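Local coordinates for microcin B17-processing protein McbC (Escherichia coli str. K-12 substr. MG1655, PDB 6GRH) that is an FMN-dependent oxidoreductase of the nitroreductase family, needed to process the inactive microcin B17 precursor into the active antibiotic peptide, at residues P119-G123 against E213-M217. Sequence-based numbering, arbitrary orientation.
Sequences PYPSG and ETGSM. With FMN (flavin mononucleotide), chain O.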
loop_
_atom_site.group_PDB
_atom_site.type_symbol
_atom_site.label_atom_id
_atom_site.label_comp_id
_atom_site.label_asym_id
_atom_site.label_seq_id
_atom_site.Cartn_x
_atom_site.Cartn_y
_atom_site.Cartn_z
ATOM N N PRO D 119 -33.294 8.512 9.497
ATOM C CA PRO D 119 -33.891 7.251 9.020
ATOM C C PRO D 119 -32.880 6.198 8.558
ATOM O O PRO D 119 -33.279 5.199 7.951
ATOM C CB PRO D 119 -34.783 7.702 7.854
ATOM C CG PRO D 119 -34.178 8.968 7.381
ATOM C CD PRO D 119 -33.581 9.634 8.576
ATOM N N TYR D 120 -31.591 6.426 8.827
ATOM C CA TYR D 120 -30.546 5.439 8.555
ATOM C C TYR D 120 -29.562 5.503 9.723
ATOM O O TYR D 120 -29.305 6.582 10.265
ATOM C CB TYR D 120 -29.874 5.676 7.193
ATOM C CG TYR D 120 -29.182 7.012 7.058
ATOM C CD1 TYR D 120 -29.900 8.177 6.797
ATOM C CD2 TYR D 120 -27.797 7.107 7.199
ATOM C CE1 TYR D 120 -29.263 9.402 6.699
ATOM C CE2 TYR D 120 -27.155 8.319 7.098
ATOM C CZ TYR D 120 -27.883 9.464 6.857
ATOM O OH TYR D 120 -27.213 10.666 6.775
ATOM N N PRO D 121 -29.048 4.342 10.148
ATOM C CA PRO D 121 -28.094 4.320 11.258
ATOM C C PRO D 121 -26.680 4.705 10.814
ATOM O O PRO D 121 -26.415 4.861 9.625
ATOM C CB PRO D 121 -28.159 2.855 11.713
ATOM C CG PRO D 121 -28.359 2.110 10.429
ATOM C CD PRO D 121 -29.210 3.003 9.547
ATOM N N SER D 122 -25.776 4.878 11.772
ATOM C CA SER D 122 -24.373 5.197 11.468
ATOM C C SER D 122 -23.481 4.753 12.617
ATOM O O SER D 122 -23.824 4.965 13.790
ATOM C CB SER D 122 -24.207 6.712 11.239
ATOM O OG SER D 122 -22.854 7.060 11.047
ATOM N N GLY D 123 -22.349 4.132 12.290
ATOM C CA GLY D 123 -21.381 3.744 13.312
ATOM C C GLY D 123 -21.012 4.917 14.203
ATOM O O GLY D 123 -20.620 5.973 13.713
ATOM N N GLU D 213 -22.545 3.163 4.894
ATOM C CA GLU D 213 -23.504 4.191 5.197
ATOM C C GLU D 213 -24.023 4.902 3.964
ATOM O O GLU D 213 -25.198 5.168 3.866
ATOM C CB GLU D 213 -22.912 5.185 6.175
ATOM C CG GLU D 213 -23.806 6.349 6.515
ATOM C CD GLU D 213 -23.171 7.234 7.568
ATOM O OE1 GLU D 213 -22.564 6.662 8.528
ATOM O OE2 GLU D 213 -23.279 8.492 7.424
ATOM N N THR D 214 -23.152 5.165 3.019
ATOM C CA THR D 214 -23.533 5.768 1.740
ATOM C C THR D 214 -24.609 4.965 1.006
ATOM O O THR D 214 -25.560 5.529 0.492
ATOM C CB THR D 214 -22.283 5.934 0.870
ATOM O OG1 THR D 214 -21.328 6.711 1.617
ATOM C CG2 THR D 214 -22.604 6.623 -0.423
ATOM N N GLY D 215 -24.461 3.634 1.024
ATOM C CA GLY D 215 -25.420 2.741 0.435
ATOM C C GLY D 215 -26.747 2.760 1.165
ATOM O O GLY D 215 -27.802 2.714 0.508
ATOM N N SER D 216 -26.724 2.849 2.514
ATOM C CA SER D 216 -27.980 2.990 3.244
ATOM C C SER D 216 -28.696 4.291 2.861
ATOM O O SER D 216 -29.955 4.366 2.835
ATOM C CB SER D 216 -27.783 2.893 4.778
ATOM O OG SER D 216 -27.125 4.032 5.284
ATOM N N MET D 217 -27.919 5.323 2.580
ATOM C CA MET D 217 -28.492 6.619 2.232
ATOM C C MET D 217 -29.104 6.603 0.844
ATOM O O MET D 217 -30.265 6.983 0.688
ATOM C CB MET D 217 -27.481 7.741 2.374
ATOM C CG MET D 217 -27.036 7.904 3.809
ATOM S SD MET D 217 -25.579 8.932 3.950
ATOM C CE MET D 217 -26.257 10.512 3.461
HETATM N N1 FMN O . -23.774 -0.135 17.672
HETATM C C2 FMN O . -23.083 -0.776 18.649
HETATM O O2 FMN O . -23.552 -0.738 19.801
HETATM N N3 FMN O . -21.926 -1.439 18.408
HETATM C C4 FMN O . -21.385 -1.515 17.169
HETATM O O4 FMN O . -20.322 -2.138 16.958
HETATM C C4A FMN O . -22.072 -0.827 16.048
HETATM N N5 FMN O . -21.593 -0.841 14.782
HETATM C C5A FMN O . -22.257 -0.212 13.778
HETATM C C6 FMN O . -21.740 -0.260 12.486
HETATM C C7 FMN O . -22.384 0.371 11.427
HETATM C C7M FMN O . -21.795 0.304 10.039
HETATM C C8 FMN O . -23.657 1.099 11.669
HETATM C C8M FMN O . -24.365 1.781 10.533
HETATM C C9 FMN O . -24.193 1.153 12.957
HETATM C C9A FMN O . -23.542 0.521 14.037
HETATM N N10 FMN O . -24.056 0.550 15.365
HETATM C C10 FMN O . -23.334 -0.117 16.386
HETATM C "C1'" FMN O . -25.307 1.236 15.711
HETATM C "C2'" FMN O . -25.046 2.713 15.907
HETATM O "O2'" FMN O . -24.295 2.906 17.122
HETATM C "C3'" FMN O . -26.375 3.477 15.903
HETATM O "O3'" FMN O . -26.971 3.406 14.601
HETATM C "C4'" FMN O . -26.224 4.943 16.299
HETATM O "O4'" FMN O . -25.741 5.022 17.641
HETATM C "C5'" FMN O . -27.529 5.732 16.237
HETATM O "O5'" FMN O . -28.495 5.108 17.081
HETATM P P FMN O . -29.896 4.596 16.498
HETATM O O1P FMN O . -29.580 3.553 15.452
HETATM O O2P FMN O . -30.575 4.004 17.718
HETATM O O3P FMN O . -30.502 5.867 15.990
HETATM O O HOH W 1 -24.447 10.723 6.962
HETATM O O HOH W 2 -25.998 3.173 7.511
HETATM O O HOH W 3 -21.475 4.254 9.488
#
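Y120 packs against M217, S216 and E213 and illustrates how a cofactor-binding loop can be seated on a helix through buried side chains. Its CB and CD2 each lie 3.7 Å from S216 OG. Farther along, M217 CG sits over one ring face, 3.5 Å from the centroid in a CH-pi contact and displaced toward CE2, while SD makes an oblique Met-aromatic approach and the bend at chi3 (68°) brings CE to the tyrosine OH. That OH bonds to R118 and donates to a water, which donates in turn to E213 OE2 at the ring edge. E213 is extended, with CG anti to the backbone N (chi1 177°), and carries its carboxylate to S122, whose OG donates to OE1 over 2.6 Å from above the carboxylate plane. A second water links OE1 to G123 N, and a third joins P121 O to S216 OG, itself bonded to E213 O. The glutamate thus probably helps to position S122 and G123, which line the FMN pocket; S122 N gives FMN O3' a weak bond. On helix 204-227, M217 and E213 also touch I129 of strand 129-135, M217 reaches Y191 of strand 187-194, and Q219 of the second subunit packs against Y120, P121 and S216.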